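Side-chain contacts in putative monooxygenase (Fusobacterium nucleatum subsp. nucleatum, PDB 3MCS), which probably acts as a monooxygenase of the antibiotic biosynthesis monooxygenase family, on a substrate that is not known: residues Tyr11-Lys16 / Thr21-Ala26; Glu28-Lys33 / Leu42-Ala47; Gly36-Val41 / Asn74-Asp79; Ile58-Asn63 / Ser69-Asn74. All coordinates share one frame; numbering follows the deposited sequence.

Interaction 1. Residues Tyr11-Lys16 / Thr21-Ala26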
loop_
_atom_site.group_PDB
_atom_site.type_symbol
_atom_site.label_atom_id
_atom_site.label_comp_id
_atom_site.label_asym_id
_atom_site.label_seq_id
_atom_site.Cartn_x
_atom_site.Cartn_y
_atom_site.Cartn_z
ATOM N N TYR A 11 -2.521 7.314 0.536
ATOM C CA TYR A 11 -3.488 8.318 0.972
ATOM C C TYR A 11 -4.608 7.687 1.797
ATOM O O TYR A 11 -5.127 6.644 1.419
ATOM C CB TYR A 11 -4.118 8.976 -0.242
ATOM C CG TYR A 11 -3.118 9.607 -1.152
ATOM C CD1 TYR A 11 -2.654 10.890 -0.911
ATOM C CD2 TYR A 11 -2.641 8.933 -2.278
ATOM C CE1 TYR A 11 -1.720 11.482 -1.752
ATOM C CE2 TYR A 11 -1.716 9.524 -3.122
ATOM C CZ TYR A 11 -1.259 10.791 -2.847
ATOM O OH TYR A 11 -0.336 11.383 -3.660
ATOM N N ASP A 12 -4.994 8.305 2.906
ATOM C CA ASP A 12 -6.129 7.792 3.674
ATOM C C ASP A 12 -7.067 8.893 4.169
ATOM O O ASP A 12 -6.653 10.030 4.370
ATOM C CB ASP A 12 -5.640 6.924 4.829
ATOM C CG ASP A 12 -5.164 7.711 6.022
ATOM O OD1 ASP A 12 -6.008 8.190 6.828
ATOM O OD2 ASP A 12 -3.940 7.784 6.188
ATOM N N PHE A 13 -8.336 8.577 4.338
ATOM C CA PHE A 13 -9.275 9.563 4.874
ATOM C C PHE A 13 -10.541 8.897 5.350
ATOM O O PHE A 13 -10.890 7.801 4.889
ATOM C CB PHE A 13 -9.625 10.658 3.866
ATOM C CG PHE A 13 -10.361 10.179 2.652
ATOM C CD1 PHE A 13 -11.732 10.112 2.642
ATOM C CD2 PHE A 13 -9.679 9.854 1.496
ATOM C CE1 PHE A 13 -12.413 9.689 1.510
ATOM C CE2 PHE A 13 -10.355 9.440 0.367
ATOM C CZ PHE A 13 -11.719 9.354 0.382
ATOM N N GLU A 14 -11.229 9.577 6.262
ATOM C CA GLU A 14 -12.458 9.071 6.844
ATOM C C GLU A 14 -13.634 9.373 5.915
ATOM O O GLU A 14 -13.777 10.505 5.437
ATOM C CB GLU A 14 -12.669 9.707 8.205
ATOM C CG GLU A 14 -13.880 9.215 8.922
ATOM C CD GLU A 14 -13.992 9.772 10.294
ATOM O OE1 GLU A 14 -12.967 10.285 10.802
ATOM O OE2 GLU A 14 -15.098 9.686 10.860
ATOM N N VAL A 15 -14.480 8.373 5.666
ATOM C CA VAL A 15 -15.626 8.541 4.765
ATOM C C VAL A 15 -16.862 8.992 5.542
ATOM O O VAL A 15 -17.156 8.473 6.609
ATOM C CB VAL A 15 -15.930 7.225 3.976
ATOM C CG1 VAL A 15 -17.025 7.431 2.962
ATOM C CG2 VAL A 15 -14.691 6.715 3.262
ATOM N N LYS A 16 -17.580 9.971 5.006
ATOM C CA LYS A 16 -18.804 10.431 5.640
ATOM C C LYS A 16 -19.803 9.280 5.856
ATOM O O LYS A 16 -19.879 8.327 5.058
ATOM C CB LYS A 16 -19.488 11.530 4.817
ATOM C CG LYS A 16 -18.801 12.878 4.854
ATOM C CD LYS A 16 -19.695 13.992 4.302
ATOM C CE LYS A 16 -18.976 15.336 4.341
ATOM N NZ LYS A 16 -19.833 16.461 3.855
ATOM N N THR A 21 -21.718 4.824 -0.786
ATOM C CA THR A 21 -22.003 4.581 -2.194
ATOM C C THR A 21 -21.230 5.529 -3.115
ATOM O O THR A 21 -20.577 5.082 -4.059
ATOM C CB THR A 21 -23.499 4.668 -2.483
ATOM O OG1 THR A 21 -24.140 3.563 -1.838
ATOM C CG2 THR A 21 -23.775 4.595 -3.979
ATOM N N SER A 22 -21.285 6.822 -2.818
ATOM C CA SER A 22 -20.594 7.814 -3.630
ATOM C C SER A 22 -19.104 7.599 -3.577
ATOM O O SER A 22 -18.423 7.760 -4.588
ATOM C CB SER A 22 -20.927 9.237 -3.193
ATOM O OG SER A 22 -22.223 9.610 -3.608
ATOM N N TYR A 23 -18.603 7.247 -2.391
ATOM C CA TYR A 23 -17.184 6.967 -2.212
ATOM C C TYR A 23 -16.718 5.833 -3.126
ATOM O O TYR A 23 -15.724 5.995 -3.818
ATOM C CB TYR A 23 -16.872 6.672 -0.737
ATOM C CG TYR A 23 -15.694 5.739 -0.462
ATOM C CD1 TYR A 23 -14.388 6.100 -0.770
ATOM C CD2 TYR A 23 -15.899 4.504 0.155
ATOM C CE1 TYR A 23 -13.319 5.235 -0.502
ATOM C CE2 TYR A 23 -14.844 3.644 0.432
ATOM C CZ TYR A 23 -13.560 4.015 0.105
ATOM O OH TYR A 23 -12.523 3.146 0.386
ATOM N N LYS A 24 -17.449 4.713 -3.149
ATOM C CA LYS A 24 -17.045 3.536 -3.949
ATOM C C LYS A 24 -17.051 3.832 -5.464
ATOM O O LYS A 24 -16.124 3.474 -6.168
ATOM C CB LYS A 24 -17.907 2.286 -3.606
ATOM C CG LYS A 24 -17.669 1.720 -2.190
ATOM C CD LYS A 24 -18.614 0.581 -1.832
ATOM N N SER A 25 -18.110 4.475 -5.934
ATOM C CA SER A 25 -18.261 4.869 -7.329
ATOM C C SER A 25 -17.138 5.770 -7.826
ATOM O O SER A 25 -16.563 5.524 -8.901
ATOM C CB SER A 25 -19.593 5.616 -7.516
ATOM O OG SER A 25 -20.500 4.865 -8.272
ATOM N N ALA A 26 -16.861 6.823 -7.049
ATOM C CA ALA A 26 -15.833 7.794 -7.383
ATOM C C ALA A 26 -14.436 7.177 -7.319
ATOM O O ALA A 26 -13.579 7.518 -8.137
ATOM C CB ALA A 26 -15.929 8.994 -6.480
#
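Val15 and Tyr23 form a buried, wholly apolar contact between strand 7-15 and the first turns of helix 20-37, with Phe13 adding a looser touch. The two branches of Val15 divide the work. CG2 sits over the middle of the Tyr23 ring, 3.9 Å from its centroid and only 8° off the ring normal, which makes this a CH-pi contact. CG1, lying anti to the backbone N (chi1 -175°), reaches the root of the aromatic side chain instead, with 3.8 Å between Val15 CG1 and Tyr23 CB. The valine thus meets both the ring and the base of Tyr23, and the two side chains cross at about a right angle. This is the joint at the first strand-to-helix connection of the ferredoxin-like alpha/beta unit found in the dimeric alpha/beta barrel clan, where helices pack on one side of an antiparallel sheet. Two positions back along the strand, the end of the Phe13 ring comes near the helix, its CZ 4.4 Å from Tyr23 CD1, in an oblique and rather distant approach. The far end of Tyr23 is polar and is satisfied by the sheet: its OH hydrogen-bonds Thr48 OG1 on strand 41-49. Ile87 of helix 75-87 touches the Tyr23 side chain, while Leu92 and Ala88 lie against Phe13.

Interaction 2. Residues Glu28-Lys33 / Leu42-Ala47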
loop_
_atom_site.group_PDB
_atom_site.type_symbol
_atom_site.label_atom_id
_atom_site.label_comp_id
_atom_site.label_asym_id
_atom_site.label_seq_id
_atom_site.Cartn_x
_atom_site.Cartn_y
_atom_site.Cartn_z
ATOM N N GLU A 28 -13.782 3.920 -7.782
ATOM C CA GLU A 28 -13.719 2.999 -8.916
ATOM C C GLU A 28 -13.379 3.762 -10.207
ATOM O O GLU A 28 -12.457 3.374 -10.935
ATOM C CB GLU A 28 -15.026 2.214 -9.094
ATOM C CG GLU A 28 -15.229 1.075 -8.095
ATOM C CD GLU A 28 -16.589 0.364 -8.221
ATOM O OE1 GLU A 28 -17.386 0.682 -9.142
ATOM O OE2 GLU A 28 -16.853 -0.517 -7.368
ATOM N N ASP A 29 -14.126 4.834 -10.488
ATOM C CA ASP A 29 -13.867 5.646 -11.667
ATOM C C ASP A 29 -12.420 6.142 -11.676
ATOM O O ASP A 29 -11.745 6.080 -12.693
ATOM C CB ASP A 29 -14.791 6.873 -11.734
ATOM C CG ASP A 29 -16.266 6.516 -11.904
ATOM O OD1 ASP A 29 -16.576 5.306 -11.977
ATOM O OD2 ASP A 29 -17.100 7.470 -11.946
ATOM N N TYR A 30 -11.940 6.618 -10.536
ATOM C CA TYR A 30 -10.597 7.199 -10.466
ATOM C C TYR A 30 -9.539 6.182 -10.805
ATOM O O TYR A 30 -8.636 6.452 -11.612
ATOM C CB TYR A 30 -10.384 7.801 -9.074
ATOM C CG TYR A 30 -8.996 8.276 -8.741
ATOM C CD1 TYR A 30 -8.436 9.342 -9.393
ATOM C CD2 TYR A 30 -8.283 7.704 -7.702
ATOM C CE1 TYR A 30 -7.169 9.789 -9.068
ATOM C CE2 TYR A 30 -7.027 8.155 -7.356
ATOM C CZ TYR A 30 -6.470 9.196 -8.048
ATOM O OH TYR A 30 -5.216 9.670 -7.722
ATOM N N VAL A 31 -9.668 4.998 -10.218
ATOM C CA VAL A 31 -8.685 3.934 -10.443
ATOM C C VAL A 31 -8.741 3.465 -11.892
ATOM O O VAL A 31 -7.692 3.299 -12.526
ATOM C CB VAL A 31 -8.870 2.754 -9.442
ATOM C CG1 VAL A 31 -8.000 1.608 -9.809
ATOM C CG2 VAL A 31 -8.579 3.205 -8.025
ATOM N N ASN A 32 -9.954 3.295 -12.419
ATOM C CA ASN A 32 -10.144 2.826 -13.801
ATOM C C ASN A 32 -9.739 3.823 -14.881
ATOM O O ASN A 32 -9.248 3.427 -15.928
ATOM C CB ASN A 32 -11.600 2.398 -14.055
ATOM C CG ASN A 32 -11.968 1.073 -13.376
ATOM O OD1 ASN A 32 -11.103 0.261 -13.025
ATOM N ND2 ASN A 32 -13.262 0.846 -13.217
ATOM N N LYS A 33 -9.949 5.110 -14.632
ATOM C CA LYS A 33 -9.629 6.122 -15.634
ATOM C C LYS A 33 -8.145 6.423 -15.601
ATOM O O LYS A 33 -7.556 6.695 -16.634
ATOM C CB LYS A 33 -10.477 7.403 -15.478
ATOM C CG LYS A 33 -10.206 8.449 -16.601
ATOM C CD LYS A 33 -11.032 9.750 -16.450
ATOM C CE LYS A 33 -10.786 10.746 -17.605
ATOM N NZ LYS A 33 -11.194 10.224 -18.949
ATOM N N LEU A 42 2.325 2.890 -12.262
ATOM C CA LEU A 42 2.657 1.466 -12.082
ATOM C C LEU A 42 1.522 0.639 -11.463
ATOM O O LEU A 42 1.449 -0.576 -11.667
ATOM C CB LEU A 42 3.918 1.322 -11.229
ATOM C CG LEU A 42 5.237 1.755 -11.892
ATOM C CD1 LEU A 42 6.365 1.790 -10.859
ATOM C CD2 LEU A 42 5.607 0.846 -13.061
ATOM N N GLY A 43 0.653 1.301 -10.713
ATOM C CA GLY A 43 -0.456 0.649 -10.082
ATOM C C GLY A 43 -1.191 1.532 -9.084
ATOM O O GLY A 43 -0.616 2.446 -8.493
ATOM N N LEU A 44 -2.486 1.273 -8.939
ATOM C CA LEU A 44 -3.341 1.962 -7.957
ATOM C C LEU A 44 -4.141 0.903 -7.211
ATOM O O LEU A 44 -4.622 -0.040 -7.817
ATOM C CB LEU A 44 -4.247 3.039 -8.585
ATOM C CG LEU A 44 -3.521 4.378 -8.724
ATOM C CD1 LEU A 44 -2.635 4.351 -9.909
ATOM C CD2 LEU A 44 -4.502 5.517 -8.856
ATOM N N PHE A 45 -4.252 1.062 -5.899
ATOM C CA PHE A 45 -4.911 0.075 -5.071
ATOM C C PHE A 45 -5.839 0.738 -4.074
ATOM O O PHE A 45 -5.383 1.352 -3.144
ATOM C CB PHE A 45 -3.827 -0.704 -4.342
ATOM C CG PHE A 45 -2.739 -1.211 -5.253
ATOM C CD1 PHE A 45 -1.697 -0.392 -5.627
ATOM C CD2 PHE A 45 -2.762 -2.510 -5.730
ATOM C CE1 PHE A 45 -0.689 -0.843 -6.474
ATOM C CE2 PHE A 45 -1.755 -2.976 -6.569
ATOM C CZ PHE A 45 -0.720 -2.135 -6.943
ATOM N N ALA A 46 -7.140 0.648 -4.287
ATOM C CA ALA A 46 -8.115 1.223 -3.361
ATOM C C ALA A 46 -8.669 0.136 -2.455
ATOM O O ALA A 46 -9.122 -0.895 -2.938
ATOM C CB ALA A 46 -9.242 1.880 -4.128
ATOM N N ALA A 47 -8.618 0.372 -1.151
ATOM C CA ALA A 47 -9.129 -0.549 -0.144
ATOM C C ALA A 47 -9.871 0.240 0.927
ATOM O O ALA A 47 -9.852 1.465 0.916
ATOM C CB ALA A 47 -7.992 -1.325 0.484
#
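Leu44 of strand 42-47 meets Val31 and Tyr30 of helix 28-33, and its side chain can be followed outward through the contact. Its CB lies 4.2 Å from Val31 CG1, the two side chains sliding past each other in opposite directions. Beyond CB the chain turns to the side of the backbone N (chi1 -85°), placing CG anti to the carbonyl carbon. From there the CD2 methyl reaches the aromatic ring of Tyr30, with 3.9 Å between Leu44 CD2 and Tyr30 CE2; the approach is oblique, and the two side chains cross at about a right angle. Thr34 on the helix and Glu60 on the adjacent strand also touch this leucine. The other branch of Val31 serves the next strand position that points toward the helix: Val31 CG2 lies 4.2 Å from Ala46 CB. Val31 therefore straddles Leu44 and Ala46 with one methyl for each. The Tyr30 hydroxyl passes beyond this apolar layer to hydrogen-bond Glu60 and His71, and the tyrosine ring stacks on Phe80. At the start of the strand segment, Leu42 and Gly43 both face Ile61, a classic beta bulge. The short axes run almost antiparallel, at 169°, with a closest approach of 9.0 Å. Helix 20-37 runs antiparallel to the strand that follows it, 41-49, and packs on one side of the antiparallel sheet, as in the ferredoxin-like alpha/beta unit of the dimeric alpha/beta barrel clan.

Interaction 3. Residues Gly36-Val41 / Asn74-Asp79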
loop_
_atom_site.group_PDB
_atom_site.type_symbol
_atom_site.label_atom_id
_atom_site.label_comp_id
_atom_site.label_asym_id
_atom_site.label_seq_id
_atom_site.Cartn_x
_atom_site.Cartn_y
_atom_site.Cartn_z
ATOM N N GLY A 36 -6.208 3.117 -17.061
ATOM C CA GLY A 36 -6.562 2.873 -18.450
ATOM C C GLY A 36 -5.933 3.835 -19.454
ATOM O O GLY A 36 -5.666 3.466 -20.597
ATOM N N VAL A 37 -5.651 5.058 -19.008
ATOM C CA VAL A 37 -5.217 6.143 -19.888
ATOM C C VAL A 37 -3.847 6.764 -19.631
ATOM O O VAL A 37 -3.188 7.175 -20.568
ATOM C CB VAL A 37 -6.283 7.281 -19.787
ATOM C CG1 VAL A 37 -5.748 8.643 -20.254
ATOM C CG2 VAL A 37 -7.582 6.878 -20.531
ATOM N N GLU A 38 -3.399 6.821 -18.383
ATOM C CA GLU A 38 -2.173 7.574 -18.065
ATOM C C GLU A 38 -0.846 6.804 -18.130
ATOM O O GLU A 38 -0.791 5.595 -17.924
ATOM C CB GLU A 38 -2.338 8.265 -16.692
ATOM C CG GLU A 38 -3.574 9.167 -16.662
ATOM C CD GLU A 38 -3.817 9.848 -15.340
ATOM O OE1 GLU A 38 -2.940 9.776 -14.452
ATOM O OE2 GLU A 38 -4.899 10.472 -15.202
ATOM N N GLN A 39 0.219 7.560 -18.412
ATOM C CA GLN A 39 1.580 7.044 -18.511
ATOM C C GLN A 39 2.367 7.150 -17.213
ATOM O O GLN A 39 2.210 8.106 -16.456
ATOM C CB GLN A 39 2.334 7.833 -19.567
ATOM C CG GLN A 39 1.769 7.658 -20.949
ATOM C CD GLN A 39 1.974 6.257 -21.480
ATOM O OE1 GLN A 39 2.899 5.557 -21.066
ATOM N NE2 GLN A 39 1.120 5.848 -22.417
ATOM N N GLY A 40 3.251 6.183 -16.993
ATOM C CA GLY A 40 4.107 6.152 -15.822
ATOM C C GLY A 40 3.438 5.707 -14.535
ATOM O O GLY A 40 4.047 5.763 -13.464
ATOM N N VAL A 41 2.198 5.260 -14.627
ATOM C CA VAL A 41 1.476 4.817 -13.453
ATOM C C VAL A 41 1.688 3.327 -13.345
ATOM O O VAL A 41 1.293 2.586 -14.235
ATOM C CB VAL A 41 -0.019 5.184 -13.520
ATOM C CG1 VAL A 41 -0.642 4.669 -14.783
ATOM C CG2 VAL A 41 -0.732 4.619 -12.348
ATOM N N ASN A 74 -3.827 15.663 -14.573
ATOM C CA ASN A 74 -4.676 15.015 -15.592
ATOM C C ASN A 74 -6.125 14.909 -15.117
ATOM O O ASN A 74 -6.415 15.160 -13.950
ATOM C CB ASN A 74 -4.096 13.644 -15.977
ATOM C CG ASN A 74 -4.331 13.265 -17.443
ATOM O OD1 ASN A 74 -5.227 13.754 -18.124
ATOM N ND2 ASN A 74 -3.489 12.383 -17.928
ATOM N N GLN A 75 -7.023 14.497 -16.012
ATOM C CA GLN A 75 -8.470 14.500 -15.741
ATOM C C GLN A 75 -8.927 13.582 -14.618
ATOM O O GLN A 75 -9.747 13.992 -13.807
ATOM C CB GLN A 75 -9.275 14.182 -17.018
ATOM C CG GLN A 75 -10.753 14.624 -16.955
ATOM C CD GLN A 75 -10.888 16.134 -16.894
ATOM O OE1 GLN A 75 -10.503 16.839 -17.831
ATOM N NE2 GLN A 75 -11.435 16.643 -15.788
ATOM N N ALA A 76 -8.404 12.363 -14.539
ATOM C CA ALA A 76 -8.849 11.443 -13.490
ATOM C C ALA A 76 -8.786 12.078 -12.119
ATOM O O ALA A 76 -9.792 12.121 -11.399
ATOM C CB ALA A 76 -8.035 10.160 -13.499
ATOM N N SER A 77 -7.600 12.587 -11.784
ATOM C CA SER A 77 -7.327 13.201 -10.483
ATOM C C SER A 77 -8.124 14.477 -10.266
ATOM O O SER A 77 -8.671 14.689 -9.185
ATOM C CB SER A 77 -5.833 13.486 -10.354
ATOM O OG SER A 77 -5.476 13.957 -9.073
ATOM N N LYS A 78 -8.219 15.316 -11.291
ATOM C CA LYS A 78 -9.003 16.563 -11.158
ATOM C C LYS A 78 -10.476 16.247 -10.812
ATOM O O LYS A 78 -11.117 16.971 -10.037
ATOM C CB LYS A 78 -8.919 17.449 -12.416
ATOM N N ASP A 79 -11.006 15.161 -11.369
ATOM C CA ASP A 79 -12.379 14.793 -11.085
ATOM C C ASP A 79 -12.536 14.252 -9.674
ATOM O O ASP A 79 -13.455 14.644 -8.948
ATOM C CB ASP A 79 -12.894 13.787 -12.114
ATOM C CG ASP A 79 -13.185 14.434 -13.440
ATOM O OD1 ASP A 79 -13.005 15.662 -13.503
ATOM O OD2 ASP A 79 -13.599 13.731 -14.397
#
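Glu38 and Asn74 come from opposite directions and lay their flat ends against each other, with Ala76 CB also touching the carboxylate. The close part gathers round a single carboxylate oxygen: Glu38 OE2 is 3.4 Å from Asn74 CB and 3.6 Å from Ala76 CB. Further back, Glu38 CG lies 3.5 Å from Asn74 ND2. The carboxylate and amide planes are only 12° apart. An extended chain beyond CG carries the glutamate from the point where helix 20-37 has just ended across to the beginning of helix 75-87. The other carboxylate oxygen, OE1, hydrogen-bonds His71 ND1 in the preceding helix, 65-73.

Away from the carboxylate the contact thins quickly. Val37 points its CB toward the second helix but makes no close contact and is exposed. Gln75 directs its side chain away, and its NE2 bonds Asp79 OD1 one turn on at 2.9 Å, meeting that oxygen from above the carboxylate plane. Asn74 occupies the N-cap position without a capping bond from its side chain; its OD1 takes the N-H of the very next residue, with 2.9 Å between Asn74 OD1 and Gln75 N.

The carboxylate of Glu38 joins the exit of helix 20-37 to the start of helix 75-87 and to His71. The carbons beside OE2 offer it no hydrogen bond, but the nearby helix start and the bond from OE1 to His71 might favour an ionised Glu38.

Interaction 4. Residues Ile58-Asn63 / Ser69-Asn74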
loop_
_atom_site.group_PDB
_atom_site.type_symbol
_atom_site.label_atom_id
_atom_site.label_comp_id
_atom_site.label_asym_id
_atom_site.label_seq_id
_atom_site.Cartn_x
_atom_site.Cartn_y
_atom_site.Cartn_z
ATOM N N ILE A 58 -5.762 4.415 -0.285
ATOM C CA ILE A 58 -5.447 4.297 -1.692
ATOM C C ILE A 58 -3.929 4.326 -1.772
ATOM O O ILE A 58 -3.311 5.287 -1.358
ATOM C CB ILE A 58 -6.060 5.434 -2.548
ATOM C CG1 ILE A 58 -7.558 5.571 -2.307
ATOM C CG2 ILE A 58 -5.840 5.175 -4.006
ATOM C CD1 ILE A 58 -8.227 6.657 -3.167
ATOM N N VAL A 59 -3.349 3.227 -2.233
ATOM C CA VAL A 59 -1.921 3.107 -2.447
ATOM C C VAL A 59 -1.702 3.435 -3.919
ATOM O O VAL A 59 -2.310 2.822 -4.766
ATOM C CB VAL A 59 -1.438 1.693 -2.128
ATOM C CG1 VAL A 59 0.066 1.546 -2.378
ATOM C CG2 VAL A 59 -1.789 1.356 -0.694
ATOM N N GLU A 60 -0.862 4.425 -4.201
ATOM C CA GLU A 60 -0.599 4.887 -5.553
ATOM C C GLU A 60 0.905 4.809 -5.799
ATOM O O GLU A 60 1.680 5.284 -4.981
ATOM C CB GLU A 60 -1.089 6.330 -5.739
ATOM C CG GLU A 60 -2.609 6.562 -5.571
ATOM C CD GLU A 60 -3.084 8.034 -5.905
ATOM O OE1 GLU A 60 -2.312 8.921 -6.306
ATOM O OE2 GLU A 60 -4.267 8.323 -5.773
ATOM N N ILE A 61 1.311 4.208 -6.926
ATOM C CA ILE A 61 2.735 4.048 -7.254
ATOM C C ILE A 61 3.024 4.422 -8.686
ATOM O O ILE A 61 2.353 3.971 -9.620
ATOM C CB ILE A 61 3.255 2.625 -6.914
ATOM C CG1 ILE A 61 4.786 2.562 -7.068
ATOM C CG2 ILE A 61 2.520 1.572 -7.727
ATOM C CD1 ILE A 61 5.397 1.271 -6.504
ATOM N N TYR A 62 4.033 5.272 -8.845
ATOM C CA TYR A 62 4.416 5.820 -10.147
ATOM C C TYR A 62 5.890 5.599 -10.443
ATOM O O TYR A 62 6.710 5.387 -9.557
ATOM C CB TYR A 62 4.087 7.309 -10.206
ATOM C CG TYR A 62 2.653 7.603 -9.880
ATOM C CD1 TYR A 62 2.241 7.751 -8.576
ATOM C CD2 TYR A 62 1.707 7.715 -10.875
ATOM C CE1 TYR A 62 0.916 8.015 -8.272
ATOM C CE2 TYR A 62 0.378 7.989 -10.582
ATOM C CZ TYR A 62 -0.008 8.139 -9.275
ATOM O OH TYR A 62 -1.311 8.407 -8.936
ATOM N N ASN A 63 6.221 5.708 -11.715
ATOM C CA ASN A 63 7.550 5.388 -12.143
ATOM C C ASN A 63 8.549 6.460 -11.723
ATOM O O ASN A 63 9.695 6.132 -11.437
ATOM C CB ASN A 63 7.547 5.165 -13.658
ATOM C CG ASN A 63 8.436 4.006 -14.083
ATOM O OD1 ASN A 63 9.552 3.833 -13.584
ATOM N ND2 ASN A 63 7.942 3.205 -15.019
ATOM N N SER A 69 3.516 14.079 -11.142
ATOM C CA SER A 69 3.079 15.463 -11.326
ATOM C C SER A 69 2.057 15.595 -12.460
ATOM O O SER A 69 1.119 16.409 -12.377
ATOM C CB SER A 69 4.268 16.408 -11.542
ATOM O OG SER A 69 4.013 17.331 -12.597
ATOM N N ASN A 70 2.250 14.816 -13.525
ATOM C CA ASN A 70 1.307 14.841 -14.634
ATOM C C ASN A 70 -0.037 14.234 -14.214
ATOM O O ASN A 70 -1.093 14.696 -14.604
ATOM C CB ASN A 70 1.893 14.145 -15.861
ATOM C CG ASN A 70 2.829 15.042 -16.673
ATOM O OD1 ASN A 70 2.624 16.249 -16.787
ATOM N ND2 ASN A 70 3.837 14.435 -17.278
ATOM N N HIS A 71 0.011 13.208 -13.388
ATOM C CA HIS A 71 -1.193 12.598 -12.887
ATOM C C HIS A 71 -1.997 13.594 -12.072
ATOM O O HIS A 71 -3.213 13.681 -12.246
ATOM C CB HIS A 71 -0.862 11.372 -12.045
ATOM C CG HIS A 71 -2.021 10.841 -11.251
ATOM N ND1 HIS A 71 -3.016 10.067 -11.806
ATOM C CD2 HIS A 71 -2.309 10.941 -9.933
ATOM C CE1 HIS A 71 -3.883 9.736 -10.868
ATOM N NE2 HIS A 71 -3.477 10.254 -9.722
ATOM N N THR A 72 -1.342 14.386 -11.224
ATOM C CA THR A 72 -2.109 15.309 -10.403
ATOM C C THR A 72 -2.721 16.434 -11.241
ATOM O O THR A 72 -3.591 17.148 -10.761
ATOM C CB THR A 72 -1.317 15.897 -9.233
ATOM O OG1 THR A 72 -0.440 16.914 -9.720
ATOM C CG2 THR A 72 -0.530 14.792 -8.488
ATOM N N LYS A 73 -2.283 16.584 -12.484
ATOM C CA LYS A 73 -2.840 17.590 -13.381
ATOM C C LYS A 73 -3.819 16.992 -14.410
ATOM O O LYS A 73 -4.557 17.745 -15.050
ATOM C CB LYS A 73 -1.738 18.289 -14.163
ATOM C CG LYS A 73 -0.752 19.125 -13.399
ATOM C CD LYS A 73 0.310 19.604 -14.378
ATOM C CE LYS A 73 1.491 20.285 -13.741
ATOM N NZ LYS A 73 2.454 20.694 -14.837
ATOM N N ASN A 74 -3.827 15.663 -14.573
ATOM C CA ASN A 74 -4.676 15.015 -15.592
ATOM C C ASN A 74 -6.125 14.909 -15.117
ATOM O O ASN A 74 -6.415 15.160 -13.950
ATOM C CB ASN A 74 -4.096 13.644 -15.977
ATOM C CG ASN A 74 -4.331 13.265 -17.443
ATOM O OD1 ASN A 74 -5.227 13.754 -18.124
ATOM N ND2 ASN A 74 -3.489 12.383 -17.928
#
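His71 is held at both ring nitrogens, NE2 by Tyr30 OH of helix 20-37 and ND1 by Glu38 OE1, as it meets Tyr62 and Glu60 in a buried contact between strand 55-62 and helix 65-73. Tyr62 approaches over a face of the imidazole: its CZ is 3.7 Å above the His71 plane, offset toward the rim. The aromatic pair is oblique, with centroids 5.1 Å apart and planes at 43°. Nearer the helix backbone, Tyr62 CE2 packs 3.9 Å from His71 CB. The histidine ring is brought over to the strand by a first torsion that places CG anti to the backbone N (chi1 168°). Glu60 OE1 stands 3.8 Å from His71 NE2, its carboxylate plane turned 88° to the imidazole, and the two side chains cross at about a right angle. On the strand itself, Glu60 OE1 lies in plane at the edge of the tyrosine ring, where a hydrogen bond from Tyr62 OH is doubtful. Phe68, in the same helix as His71, packs edge-to-face with Tyr62. The bonds at its two nitrogens fix the rotation of the His71 ring, and because Tyr30 OH also bonds Glu60 OE2, a chain of hydrogen bonds runs from Glu60 through Tyr30 and His71 to Glu38, satisfying polar groups of strand and helix that are largely buried.

How the interactions relate
Interactions 2, 3 and 4 converge on one largely buried polar network. Tyr30 of interaction 2 reaches interaction 4 through its OH, 2.6 Å from Glu60 OE2 and 2.7 Å from His71 NE2, while interaction 3 joins through Glu38 OE1, 2.7 Å from His71 ND1. Interactions 3 and 4 also share Asn74, and their centres are about 7 Å apart. Interaction 1 lies nearer the start of helix 20-37, about 13 Å from interaction 2 between centres, and meets interaction 4 through the sheet, where Tyr11 O is 2.9 Å from Ile58 N. Helix 20-37 thus links interactions 1, 2 and 3. No ligand marks an active site, so any catalytic role of the network remains open.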